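Local atomic coordinates of ORF10 (Moritella marina, PDB entry 6RIW), a protein that forms the ketosynthase-chain length factor didomain of a polyunsaturated fatty acid synthase and probably elongates acyl chains through 3-oxoacyl-[acyl-carrier-protein] synthase activity. Residues Asn130-Pro135 / Lys162-Asp167; Asn168-Gly173 / Thr703-Tyr708; Gly85-Asn90 / Thr126-Gln131. All coordinates share one frame; numbering follows the deposited sequence.

Contact 1 (Asn130-Pro135 / Lys162-Asp167); sequences NQLFMP and KKTHAD
Lys-162 meets Gln-131 with its backbone: its N donates to Gln-131 OE1 over 3.2 Å, with an N-H...O angle of 163°. The bond is straight at the hydrogen, yet the donor stands above the carbonyl plane rather than on a lone pair. A bend at the second torsion of Gln-131 (chi2 -89°) turns the amide toward the backbone of Lys-162, where NE2 also lies 3.7 Å from Lys-162 CG. That NE2 donates to Ala-160 O, so both ends of the amide have a partner, which restrains its rotation.

Thr-164 comes next, crossing Gln-131 at about a right angle. Thr-164 OG1 rests 3.3 Å from Gln-131 CB and bonds back to Lys-162 O at 2.8 Å, a side-chain-to-backbone bond that spans Lys-163. With Thr-164 CG2 opposite the backbone N (OG1 chi1 -59°), the methyl is directed at Leu-132, 4.0 Å from CG. Leu-132 CD2 meanwhile touches the backbone O of Thr-164 at 3.4 Å, and CD1 reaches along the loop to the O atoms of His-165 and Ala-166, 3.8 Å from the latter. One leucine thus packs its two methyls against three successive carbonyl oxygens. Beyond them, the ring of His-165 takes the N-H of Asp-167 at ND1, in the ring plane and 3.0 Å away, at the entry to the short 3-10 segment.

The loop has further partners: Asn-952 bonds to Lys-162 O and Thr-164 N, and Gln-956 to Thr-164 O and Ala-166 N. Within the first ketosynthase-like, thiolase-superfamily half, the contact packs the first turns of helix 129-148 against the connection to helix 174-183, while Asn-130 and Met-134 touch helix 589-595 of the second half.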
ATOM      1  N   ASN A 130     -10.350   5.932  10.425  1.00 11.33           N
ATOM      2  CA  ASN A 130     -11.741   6.381  10.345  1.00 12.24           C
ATOM      3  C   ASN A 130     -12.015   7.528  11.304  1.00 13.37           C
ATOM      4  O   ASN A 130     -12.734   8.475  10.963  1.00 11.68           O
ATOM      5  CB  ASN A 130     -12.709   5.234  10.680  1.00 11.09           C
ATOM      6  CG  ASN A 130     -12.806   4.173   9.612  1.00 14.98           C
ATOM      7  OD1 ASN A 130     -12.456   4.383   8.451  1.00 14.51           O
ATOM      8  ND2 ASN A 130     -13.304   3.003  10.010  1.00 13.05           N
ATOM      9  N   GLN A 131     -11.454   7.460  12.517  1.00 12.53           N
ATOM     10  CA  GLN A 131     -11.774   8.458  13.534  1.00 13.60           C
ATOM     11  C   GLN A 131     -11.327   9.852  13.121  1.00 12.52           C
ATOM     12  O   GLN A 131     -11.899  10.849  13.584  1.00 14.17           O
ATOM     13  CB  GLN A 131     -11.117   8.097  14.877  1.00 14.90           C
ATOM     14  CG  GLN A 131     -11.606   6.810  15.524  1.00 13.78           C
ATOM     15  CD  GLN A 131     -12.816   7.038  16.428  1.00 16.02           C
ATOM     16  OE1 GLN A 131     -13.309   8.161  16.553  1.00 18.21           O
ATOM     17  NE2 GLN A 131     -13.303   5.961  17.054  1.00 18.51           N
ATOM     18  N   LEU A 132     -10.327   9.946  12.253  1.00  9.37           N
ATOM     19  CA  LEU A 132      -9.781  11.237  11.851  1.00 11.24           C
ATOM     20  C   LEU A 132     -10.571  11.912  10.739  1.00 12.01           C
ATOM     21  O   LEU A 132     -10.378  13.109  10.528  1.00 12.57           O
ATOM     22  CB  LEU A 132      -8.318  11.073  11.401  1.00 12.36           C
ATOM     23  CG  LEU A 132      -7.344  10.607  12.497  1.00 13.75           C
ATOM     24  CD1 LEU A 132      -6.032  10.094  11.901  1.00 13.53           C
ATOM     25  CD2 LEU A 132      -7.056  11.723  13.463  1.00 13.98           C
ATOM     26  N   PHE A 133     -11.453  11.197  10.032  1.00 12.08           N
ATOM     27  CA  PHE A 133     -12.085  11.773   8.847  1.00 11.12           C
ATOM     28  C   PHE A 133     -13.608  11.732   8.878  1.00 10.08           C
ATOM     29  O   PHE A 133     -14.248  12.615   8.308  1.00 11.95           O
ATOM     30  CB  PHE A 133     -11.562  11.070   7.593  1.00 10.57           C
ATOM     31  CG  PHE A 133     -10.075  11.171   7.471  1.00  8.65           C
ATOM     32  CD1 PHE A 133      -9.481  12.425   7.282  1.00 11.06           C
ATOM     33  CD2 PHE A 133      -9.264  10.049   7.618  1.00 10.48           C
ATOM     34  CE1 PHE A 133      -8.091  12.536   7.218  1.00 12.32           C
ATOM     35  CE2 PHE A 133      -7.887  10.139   7.537  1.00 11.67           C
ATOM     36  CZ  PHE A 133      -7.285  11.377   7.346  1.00 12.44           C
ATOM     37  N   MET A 134     -14.199  10.730   9.520  1.00 11.55           N
ATOM     38  CA  MET A 134     -15.662  10.651   9.556  1.00 11.57           C
ATOM     39  C   MET A 134     -16.337  11.948  10.001  1.00 12.92           C
ATOM     40  O   MET A 134     -17.397  12.281   9.439  1.00 14.23           O
ATOM     41  CB  MET A 134     -16.109   9.508  10.484  1.00 13.24           C
ATOM     42  CG  MET A 134     -15.892   8.105   9.988  1.00 14.64           C
ATOM     43  SD  MET A 134     -16.272   7.799   8.240  1.00 18.17           S
ATOM     44  CE  MET A 134     -15.174   6.408   7.939  1.00 15.95           C
ATOM     45  N   PRO A 135     -15.836  12.689  10.990  1.00 14.05           N
ATOM     46  CA  PRO A 135     -16.565  13.893  11.414  1.00 15.18           C
ATOM     47  C   PRO A 135     -16.678  14.946  10.325  1.00 15.58           C
ATOM     48  O   PRO A 135     -17.605  15.751  10.381  1.00 13.92           O
ATOM     49  CB  PRO A 135     -15.743  14.408  12.604  1.00 15.14           C
ATOM     50  CG  PRO A 135     -15.040  13.222  13.122  1.00 16.28           C
ATOM     51  CD  PRO A 135     -14.680  12.430  11.877  1.00 15.93           C
ATOM     52  N   LYS A 162     -13.041   8.271  19.778  1.00 15.31           N
ATOM     53  CA  LYS A 162     -11.776   8.127  20.497  1.00 18.91           C
ATOM     54  C   LYS A 162     -10.805   9.192  20.015  1.00 20.19           C
ATOM     55  O   LYS A 162     -10.694   9.444  18.807  1.00 17.33           O
ATOM     56  CB  LYS A 162     -11.137   6.734  20.295  1.00 21.66           C
ATOM     57  CG  LYS A 162     -12.052   5.555  20.532  1.00 26.28           C
ATOM     58  CD  LYS A 162     -12.328   5.332  22.030  1.00 32.78           C
ATOM     59  CE  LYS A 162     -13.343   4.186  22.269  1.00 37.14           C
ATOM     60  NZ  LYS A 162     -12.885   2.852  21.741  1.00 45.05           N
ATOM     61  N   LYS A 163     -10.110   9.825  20.962  1.00 19.31           N
ATOM     62  CA  LYS A 163      -9.014  10.705  20.593  1.00 20.05           C
ATOM     63  C   LYS A 163      -7.968   9.899  19.841  1.00 17.15           C
ATOM     64  O   LYS A 163      -7.538   8.836  20.302  1.00 16.48           O
ATOM     65  CB  LYS A 163      -8.406  11.362  21.836  1.00 21.35           C
ATOM     66  CG  LYS A 163      -9.309  12.420  22.437  1.00 31.04           C
ATOM     67  CD  LYS A 163      -8.855  12.839  23.830  1.00 38.29           C
ATOM     68  CE  LYS A 163      -9.210  14.304  24.095  1.00 40.99           C
ATOM     69  NZ  LYS A 163      -8.936  14.680  25.510  1.00 44.80           N
ATOM     70  N   THR A 164      -7.583  10.385  18.663  1.00 13.86           N
ATOM     71  CA  THR A 164      -6.783   9.588  17.743  1.00 15.30           C
ATOM     72  C   THR A 164      -5.624  10.415  17.208  1.00 14.29           C
ATOM     73  O   THR A 164      -5.834  11.513  16.676  1.00 13.95           O
ATOM     74  CB  THR A 164      -7.666   9.064  16.598  1.00 15.78           C
ATOM     75  OG1 THR A 164      -8.725   8.280  17.162  1.00 14.11           O
ATOM     76  CG2 THR A 164      -6.860   8.203  15.642  1.00 14.11           C
ATOM     77  N   HIS A 165      -4.403   9.897  17.383  1.00 12.51           N
ATOM     78  CA  HIS A 165      -3.197  10.560  16.890  1.00 14.54           C
ATOM     79  C   HIS A 165      -3.183  10.571  15.365  1.00 14.02           C
ATOM     80  O   HIS A 165      -3.434   9.545  14.718  1.00 12.44           O
ATOM     81  CB  HIS A 165      -1.952   9.832  17.410  1.00 16.99           C
ATOM     82  CG  HIS A 165      -0.670  10.612  17.288  1.00 16.52           C
ATOM     83  ND1 HIS A 165      -0.011  10.782  16.086  1.00 14.53           N
ATOM     84  CD2 HIS A 165       0.102  11.215  18.230  1.00 17.28           C
ATOM     85  CE1 HIS A 165       1.094  11.483  16.285  1.00 16.25           C
ATOM     86  NE2 HIS A 165       1.193  11.752  17.579  1.00 16.32           N
ATOM     87  N   ALA A 166      -2.842  11.732  14.802  1.00 13.29           N
ATOM     88  CA  ALA A 166      -2.811  11.918  13.346  1.00 11.66           C
ATOM     89  C   ALA A 166      -1.974  10.876  12.612  1.00 12.23           C
ATOM     90  O   ALA A 166      -2.263  10.562  11.447  1.00 12.14           O
ATOM     91  CB  ALA A 166      -2.268  13.315  13.025  1.00 15.62           C
ATOM     92  N   ASP A 167      -0.921  10.346  13.241  1.00 11.69           N
ATOM     93  CA  ASP A 167      -0.089   9.355  12.547  1.00 11.46           C
ATOM     94  C   ASP A 167      -0.889   8.109  12.157  1.00 11.82           C
ATOM     95  O   ASP A 167      -0.450   7.341  11.297  1.00 11.42           O
ATOM     96  CB  ASP A 167       1.112   8.942  13.425  1.00 15.63           C
ATOM     97  CG  ASP A 167       2.254   9.982  13.442  1.00 16.92           C
ATOM     98  OD1 ASP A 167       2.238  10.960  12.654  1.00 17.28           O
ATOM     99  OD2 ASP A 167       3.188   9.812  14.268  1.00 14.99           O
TER

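Contact 2 (Asn168-Gly173 / Thr703-Tyr708); sequences NALVAG and TLRQHY
The hydroxyl of Tyr-708 sits against Leu-170 and is hydrogen-bonded to Asp-167 OD1. That carboxylate oxygen also makes a salt bridge to Arg-873, so the phenol is anchored by an acid that is itself held. Leu-170 and Tyr-708 approach from opposite directions, and Leu-170 CD1 lies 3.6 Å from Tyr-708 OH.

The other branch of Leu-170 turns to helix 699-706. Leu-170 CD2 makes two contacts there, with Leu-704 CD2 at 3.9 Å and with Arg-705 NH1, which it meets obliquely. In Leu-704, placing CG opposite the backbone N (chi1 172°) sends both its methyls toward the 168-173 loop. Ala-169 CB fits against that fork, 3.6 Å from Leu-704 CD1 and slightly farther from CD2. Within the helix, Leu-704 CD2 also covers one face of the Arg-705 guanidinium, off toward its rim, while Arg-705 NE bonds to Asn-701 OD1. Leu-170 is presented at the centre of an inverse gamma turn, closed by a weak bond from Val-171 N to Ala-169 O.

With an alanine in place of Leu-170 both methyls are gone, which would probably open a gap between Leu-704 and Tyr-708 and leave the guanidinium of Arg-705 less closely packed on this side.

Helix 699-706 belongs to the second ketosynthase-like half of the chain, probably the chain length factor, and the loop to the first. Between the two segments the halves meet chiefly through methyl groups, while just beside them the Tyr-708 to Asp-167 bond and the Asp-167 to Arg-873 salt bridge also cross the join, so the contact combines apolar fit with polar ties that orient its rim.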
ATOM      1  N   ASN A 168      -2.044   7.870  12.787  1.00 12.74           N
ATOM      2  CA  ASN A 168      -2.912   6.777  12.384  1.00 11.20           C
ATOM      3  C   ASN A 168      -3.502   6.953  10.980  1.00 11.97           C
ATOM      4  O   ASN A 168      -4.046   5.993  10.431  1.00 11.50           O
ATOM      5  CB  ASN A 168      -4.027   6.622  13.416  1.00 11.94           C
ATOM      6  CG  ASN A 168      -3.520   5.982  14.701  1.00 15.82           C
ATOM      7  OD1 ASN A 168      -3.044   4.847  14.679  1.00 15.18           O
ATOM      8  ND2 ASN A 168      -3.576   6.719  15.812  1.00 12.51           N
ATOM      9  N   ALA A 169      -3.384   8.118  10.370  1.00 11.18           N
ATOM     10  CA  ALA A 169      -3.836   8.235   8.986  1.00 11.59           C
ATOM     11  C   ALA A 169      -2.748   7.886   7.968  1.00 12.76           C
ATOM     12  O   ALA A 169      -3.037   7.829   6.760  1.00 13.24           O
ATOM     13  CB  ALA A 169      -4.340   9.658   8.721  1.00 11.57           C
ATOM     14  N   LEU A 170      -1.512   7.671   8.421  1.00 11.99           N
ATOM     15  CA  LEU A 170      -0.400   7.326   7.533  1.00 13.18           C
ATOM     16  C   LEU A 170      -0.375   5.806   7.393  1.00 15.60           C
ATOM     17  O   LEU A 170       0.459   5.091   7.959  1.00 14.45           O
ATOM     18  CB  LEU A 170       0.923   7.875   8.070  1.00 11.13           C
ATOM     19  CG  LEU A 170       0.952   9.390   8.400  1.00 13.65           C
ATOM     20  CD1 LEU A 170       2.274   9.776   9.018  1.00 13.22           C
ATOM     21  CD2 LEU A 170       0.703  10.211   7.135  1.00 16.68           C
ATOM     22  N   VAL A 171      -1.353   5.310   6.642  1.00 12.25           N
ATOM     23  CA  VAL A 171      -1.677   3.888   6.730  1.00 12.23           C
ATOM     24  C   VAL A 171      -0.698   3.040   5.917  1.00 15.96           C
ATOM     25  O   VAL A 171      -0.221   1.998   6.386  1.00 13.04           O
ATOM     26  CB  VAL A 171      -3.139   3.672   6.293  1.00 15.74           C
ATOM     27  CG1 VAL A 171      -3.387   2.207   5.979  1.00 17.25           C
ATOM     28  CG2 VAL A 171      -4.105   4.155   7.403  1.00 16.16           C
ATOM     29  N   ALA A 172      -0.376   3.458   4.693  1.00 12.87           N
ATOM     30  CA  ALA A 172       0.330   2.556   3.778  1.00 15.33           C
ATOM     31  C   ALA A 172       1.819   2.402   4.127  1.00 15.96           C
ATOM     32  O   ALA A 172       2.305   1.281   4.333  1.00 17.33           O
ATOM     33  CB  ALA A 172       0.151   3.032   2.329  1.00 15.52           C
ATOM     34  N   GLY A 173       2.558   3.508   4.205  1.00 14.47           N
ATOM     35  CA  GLY A 173       4.005   3.411   4.292  1.00 14.86           C
ATOM     36  C   GLY A 173       4.592   3.587   5.683  1.00 16.28           C
ATOM     37  O   GLY A 173       5.544   2.896   6.056  1.00 14.51           O
ATOM     38  N   THR A 703      -6.830  18.325   6.027  1.00 10.15           N
ATOM     39  CA  THR A 703      -7.057  18.016   7.442  1.00 10.53           C
ATOM     40  C   THR A 703      -5.866  17.295   8.069  1.00 10.98           C
ATOM     41  O   THR A 703      -5.381  17.677   9.143  1.00 11.48           O
ATOM     42  CB  THR A 703      -8.308  17.136   7.570  1.00  9.66           C
ATOM     43  OG1 THR A 703      -9.442  17.848   7.080  1.00 12.02           O
ATOM     44  CG2 THR A 703      -8.556  16.743   9.028  1.00 12.18           C
ATOM     45  N   LEU A 704      -5.389  16.242   7.412  1.00 10.46           N
ATOM     46  CA  LEU A 704      -4.268  15.471   7.942  1.00 11.29           C
ATOM     47  C   LEU A 704      -3.004  16.319   8.066  1.00 11.34           C
ATOM     48  O   LEU A 704      -2.336  16.313   9.110  1.00 10.93           O
ATOM     49  CB  LEU A 704      -4.011  14.255   7.036  1.00 10.34           C
ATOM     50  CG  LEU A 704      -2.741  13.458   7.364  1.00 12.03           C
ATOM     51  CD1 LEU A 704      -2.796  12.953   8.822  1.00 11.57           C
ATOM     52  CD2 LEU A 704      -2.553  12.297   6.392  1.00 14.79           C
ATOM     53  N   ARG A 705      -2.619  17.012   6.986  1.00  8.97           N
ATOM     54  CA  ARG A 705      -1.316  17.661   7.003  1.00  9.15           C
ATOM     55  C   ARG A 705      -1.306  18.883   7.890  1.00  9.45           C
ATOM     56  O   ARG A 705      -0.243  19.230   8.415  1.00 10.47           O
ATOM     57  CB  ARG A 705      -0.878  18.026   5.576  1.00  8.99           C
ATOM     58  CG  ARG A 705      -0.906  16.800   4.621  1.00 10.16           C
ATOM     59  CD  ARG A 705       0.041  15.687   5.074  1.00 12.79           C
ATOM     60  NE  ARG A 705      -0.079  14.507   4.203  1.00 11.59           N
ATOM     61  CZ  ARG A 705       0.705  13.432   4.266  1.00 13.38           C
ATOM     62  NH1 ARG A 705       1.707  13.361   5.150  1.00 12.04           N
ATOM     63  NH2 ARG A 705       0.482  12.416   3.430  1.00 11.95           N
ATOM     64  N   GLN A 706      -2.468  19.497   8.129  1.00  9.42           N
ATOM     65  CA  GLN A 706      -2.532  20.569   9.125  1.00 10.67           C
ATOM     66  C   GLN A 706      -2.071  20.112  10.503  1.00 13.32           C
ATOM     67  O   GLN A 706      -1.649  20.948  11.312  1.00 12.53           O
ATOM     68  CB  GLN A 706      -3.962  21.111   9.241  1.00 11.88           C
ATOM     69  CG  GLN A 706      -4.293  22.183   8.219  1.00 15.27           C
ATOM     70  CD  GLN A 706      -5.397  23.082   8.725  1.00 21.53           C
ATOM     71  OE1 GLN A 706      -5.251  24.297   8.719  1.00 19.68           O
ATOM     72  NE2 GLN A 706      -6.504  22.481   9.218  1.00 21.27           N
ATOM     73  N   HIS A 707      -2.193  18.815  10.817  1.00 11.38           N
ATOM     74  CA  HIS A 707      -1.704  18.308  12.098  1.00 12.17           C
ATOM     75  C   HIS A 707      -0.189  18.395  12.229  1.00 13.81           C
ATOM     76  O   HIS A 707       0.309  18.364  13.354  1.00 13.54           O
ATOM     77  CB  HIS A 707      -2.126  16.843  12.335  1.00 13.47           C
ATOM     78  CG  HIS A 707      -3.606  16.637  12.381  1.00 13.14           C
ATOM     79  ND1 HIS A 707      -4.432  17.384  13.189  1.00 14.03           N
ATOM     80  CD2 HIS A 707      -4.415  15.777  11.706  1.00 11.80           C
ATOM     81  CE1 HIS A 707      -5.685  16.993  13.021  1.00 13.05           C
ATOM     82  NE2 HIS A 707      -5.706  16.029  12.117  1.00 11.24           N
ATOM     83  N   TYR A 708       0.546  18.563  11.118  1.00 11.07           N
ATOM     84  CA  TYR A 708       2.006  18.616  11.141  1.00 12.50           C
ATOM     85  C   TYR A 708       2.575  20.013  10.964  1.00 12.35           C
ATOM     86  O   TYR A 708       3.737  20.242  11.330  1.00 13.87           O
ATOM     87  CB  TYR A 708       2.579  17.683  10.060  1.00 11.52           C
ATOM     88  CG  TYR A 708       2.114  16.265  10.304  1.00 13.20           C
ATOM     89  CD1 TYR A 708       2.682  15.489  11.315  1.00 14.77           C
ATOM     90  CD2 TYR A 708       1.080  15.719   9.556  1.00 17.61           C
ATOM     91  CE1 TYR A 708       2.228  14.165  11.565  1.00 15.92           C
ATOM     92  CE2 TYR A 708       0.629  14.414   9.786  1.00 20.13           C
ATOM     93  CZ  TYR A 708       1.201  13.648  10.791  1.00 17.84           C
ATOM     94  OH  TYR A 708       0.731  12.362  10.978  1.00 16.46           O
TER

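Contact 3 (Gly85-Asn90 / Thr126-Gln131); sequences GLDDLN and TKSSNQ
Hydrogen bonds converge on Asp-87, whose carboxylate serves both segments. Asp-87 OD1 accepts from Ser-128 OG at 2.6 Å, through the lone pair facing away from the other oxygen, and from Ser-128 N at 2.9 Å, a more bent bond tilted out of the carboxylate plane. Asp-87 is the N-cap of helix 88-104, its OD2 taking the N-H of Leu-89 nearly straight (2.9 Å, 175°). The extended first torsion of Asp-87 (chi1 -167°) carries the group to where both tasks are possible.

Within 126-131, Thr-126 and Ser-129 form a capping box at the start of helix 129-148: Ser-129 N donates to Thr-126 OG1 at 3.0 Å, and Thr-126 N donates to Ser-129 OG at 2.9 Å.

Charge adds a salt bridge, Lys-127 NZ to Asp-88 OD2 at 2.9 Å, for which the lysine chain bends twice near its end. One water donates to Asp-87 OD2 and accepts from both Lys-127 N and NZ; another donates to Ser-128 OG.

Apolar contact is confined to Leu-89 CD1 on Thr-126 CG2, 3.6 Å apart with the side chains crossing at about a right angle.

The start of helix 88-104 is thus joined to the start of helix 129-148, the N-cap Asp-87 of the first gripping Ser-128 of the second. Leu-89 and Asn-90 also touch Pro-175 of helix 174-183, and Ser-129 OG bonds to His-589 of helix 589-595.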
ATOM      1  N   GLY A  85      -1.002   4.489  21.555  1.00 18.43           N
ATOM      2  CA  GLY A  85      -2.065   5.200  20.879  1.00 22.00           C
ATOM      3  C   GLY A  85      -2.161   4.930  19.393  1.00 19.33           C
ATOM      4  O   GLY A  85      -2.880   5.649  18.694  1.00 19.99           O
ATOM      5  N   LEU A  86      -1.478   3.912  18.886  1.00 18.06           N
ATOM      6  CA  LEU A  86      -1.525   3.593  17.467  1.00 16.40           C
ATOM      7  C   LEU A  86      -2.432   2.390  17.218  1.00 17.06           C
ATOM      8  O   LEU A  86      -2.698   1.582  18.116  1.00 15.91           O
ATOM      9  CB  LEU A  86      -0.110   3.340  16.929  1.00 15.17           C
ATOM     10  CG  LEU A  86       0.875   4.519  17.008  1.00 15.58           C
ATOM     11  CD1 LEU A  86       2.242   4.098  16.503  1.00 14.30           C
ATOM     12  CD2 LEU A  86       0.363   5.680  16.175  1.00 19.31           C
ATOM     13  N   ASP A  87      -2.899   2.287  15.975  1.00 16.99           N
ATOM     14  CA  ASP A  87      -3.822   1.249  15.529  1.00 14.88           C
ATOM     15  C   ASP A  87      -3.212  -0.152  15.651  1.00 14.33           C
ATOM     16  O   ASP A  87      -1.987  -0.335  15.699  1.00 15.13           O
ATOM     17  CB  ASP A  87      -4.204   1.497  14.053  1.00 16.06           C
ATOM     18  CG  ASP A  87      -5.387   0.666  13.576  1.00 14.49           C
ATOM     19  OD1 ASP A  87      -6.555   1.066  13.844  1.00 15.60           O
ATOM     20  OD2 ASP A  87      -5.167  -0.368  12.876  1.00 16.09           O
ATOM     21  N   ASP A  88      -4.105  -1.152  15.643  1.00 14.71           N
ATOM     22  CA  ASP A  88      -3.696  -2.557  15.501  1.00 14.37           C
ATOM     23  C   ASP A  88      -2.682  -2.735  14.379  1.00 13.87           C
ATOM     24  O   ASP A  88      -1.745  -3.542  14.487  1.00 15.34           O
ATOM     25  CB  ASP A  88      -4.916  -3.425  15.191  1.00 12.75           C
ATOM     26  CG  ASP A  88      -5.787  -3.697  16.408  1.00 19.99           C
ATOM     27  OD1 ASP A  88      -5.285  -3.573  17.544  1.00 19.65           O
ATOM     28  OD2 ASP A  88      -6.985  -4.023  16.203  1.00 19.74           O
ATOM     29  N   LEU A  89      -2.891  -2.044  13.257  1.00 14.22           N
ATOM     30  CA  LEU A  89      -1.945  -2.164  12.146  1.00 15.15           C
ATOM     31  C   LEU A  89      -0.515  -1.978  12.632  1.00 14.73           C
ATOM     32  O   LEU A  89       0.367  -2.801  12.357  1.00 17.89           O
ATOM     33  CB  LEU A  89      -2.266  -1.139  11.068  1.00 17.15           C
ATOM     34  CG  LEU A  89      -1.721  -1.483   9.675  1.00 18.36           C
ATOM     35  CD1 LEU A  89      -2.510  -0.708   8.622  1.00 21.37           C
ATOM     36  CD2 LEU A  89      -0.267  -1.162   9.593  1.00 20.98           C
ATOM     37  N   ASN A  90      -0.265  -0.879  13.340  1.00 12.47           N
ATOM     38  CA  ASN A  90       1.087  -0.597  13.807  1.00 13.19           C
ATOM     39  C   ASN A  90       1.492  -1.547  14.918  1.00 14.55           C
ATOM     40  O   ASN A  90       2.633  -2.037  14.944  1.00 14.95           O
ATOM     41  CB  ASN A  90       1.176   0.845  14.302  1.00 12.18           C
ATOM     42  CG  ASN A  90       0.669   1.850  13.275  1.00 19.61           C
ATOM     43  OD1 ASN A  90       1.448   2.444  12.545  1.00 22.34           O
ATOM     44  ND2 ASN A  90      -0.640   2.035  13.219  1.00 24.16           N
ATOM     45  N   THR A 126      -8.276   2.035   8.241  1.00 13.16           N
ATOM     46  CA  THR A 126      -8.167   1.202   9.431  1.00 11.44           C
ATOM     47  C   THR A 126      -9.215   1.634  10.444  1.00 12.87           C
ATOM     48  O   THR A 126      -9.907   2.647  10.281  1.00 11.26           O
ATOM     49  CB  THR A 126      -6.778   1.284  10.069  1.00 14.05           C
ATOM     50  OG1 THR A 126      -6.580   2.595  10.612  1.00 13.38           O
ATOM     51  CG2 THR A 126      -5.658   0.943   9.054  1.00 13.25           C
ATOM     52  N   LYS A 127      -9.324   0.861  11.531  1.00 11.35           N
ATOM     53  CA  LYS A 127     -10.304   1.234  12.542  1.00 13.57           C
ATOM     54  C   LYS A 127      -9.965   2.587  13.158  1.00 15.98           C
ATOM     55  O   LYS A 127     -10.874   3.354  13.500  1.00 14.89           O
ATOM     56  CB  LYS A 127     -10.395   0.138  13.613  1.00 13.48           C
ATOM     57  CG  LYS A 127     -10.818  -1.225  13.049  1.00 14.36           C
ATOM     58  CD  LYS A 127     -11.070  -2.235  14.199  1.00 18.04           C
ATOM     59  CE  LYS A 127      -9.751  -2.560  14.925  1.00 19.75           C
ATOM     60  NZ  LYS A 127      -8.733  -3.286  14.061  1.00 18.02           N
ATOM     61  N   SER A 128      -8.672   2.937  13.214  1.00 13.62           N
ATOM     62  CA  SER A 128      -8.262   4.219  13.774  1.00 13.18           C
ATOM     63  C   SER A 128      -8.313   5.351  12.755  1.00 11.47           C
ATOM     64  O   SER A 128      -8.675   6.477  13.110  1.00 13.50           O
ATOM     65  CB  SER A 128      -6.846   4.121  14.353  1.00 15.70           C
ATOM     66  OG  SER A 128      -6.803   3.145  15.389  1.00 15.66           O
ATOM     67  N   SER A 129      -7.913   5.107  11.506  1.00 11.37           N
ATOM     68  CA  SER A 129      -7.910   6.220  10.541  1.00 12.71           C
ATOM     69  C   SER A 129      -9.319   6.785  10.329  1.00 11.79           C
ATOM     70  O   SER A 129      -9.477   7.998  10.128  1.00 11.61           O
ATOM     71  CB  SER A 129      -7.260   5.785   9.218  1.00 10.33           C
ATOM     72  OG  SER A 129      -8.072   4.894   8.466  1.00 11.89           O
ATOM     73  N   ASN A 130     -10.350   5.932  10.425  1.00 11.33           N
ATOM     74  CA  ASN A 130     -11.741   6.381  10.345  1.00 12.24           C
ATOM     75  C   ASN A 130     -12.015   7.528  11.304  1.00 13.37           C
ATOM     76  O   ASN A 130     -12.734   8.475  10.963  1.00 11.68           O
ATOM     77  CB  ASN A 130     -12.709   5.234  10.680  1.00 11.09           C
ATOM     78  CG  ASN A 130     -12.806   4.173   9.612  1.00 14.98           C
ATOM     79  OD1 ASN A 130     -12.456   4.383   8.451  1.00 14.51           O
ATOM     80  ND2 ASN A 130     -13.304   3.003  10.010  1.00 13.05           N
ATOM     81  N   GLN A 131     -11.454   7.460  12.517  1.00 12.53           N
ATOM     82  CA  GLN A 131     -11.774   8.458  13.534  1.00 13.60           C
ATOM     83  C   GLN A 131     -11.327   9.852  13.121  1.00 12.52           C
ATOM     84  O   GLN A 131     -11.899  10.849  13.584  1.00 14.17           O
ATOM     85  CB  GLN A 131     -11.117   8.097  14.877  1.00 14.90           C
ATOM     86  CG  GLN A 131     -11.606   6.810  15.524  1.00 13.78           C
ATOM     87  CD  GLN A 131     -12.816   7.038  16.428  1.00 16.02           C
ATOM     88  OE1 GLN A 131     -13.309   8.161  16.553  1.00 18.21           O
ATOM     89  NE2 GLN A 131     -13.303   5.961  17.054  1.00 18.51           N
TER
HETATM   90  O   HOH W   1      -5.897   4.167  18.001  1.00 27.43           O
HETATM   91  O   HOH W   2      -7.552  -1.492  12.062  1.00 15.18           O

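Contacts 1 and 3 share Asn-130 and Gln-131 and lie with centres about 8 Å apart; between them Thr-164 CG2 rests 3.6 Å from Ser-128 O. Asn-168 ties contact 2 to contact 3, its OD1 2.9 Å from Asp-87 N and its ND2 3.2 Å from Gly-85 O, both probable hydrogen bonds. Contacts 1 and 2, centres about 10 Å apart, use consecutive pieces of one loop, 162-167 and 168-173, and meet again where Ala-166 CB packs 3.5 Å from His-707 CD2. Together they link two helix starts, through this loop, to the second half of the didomain. All three are away from the magnesium site at Met-1 and Lys-286.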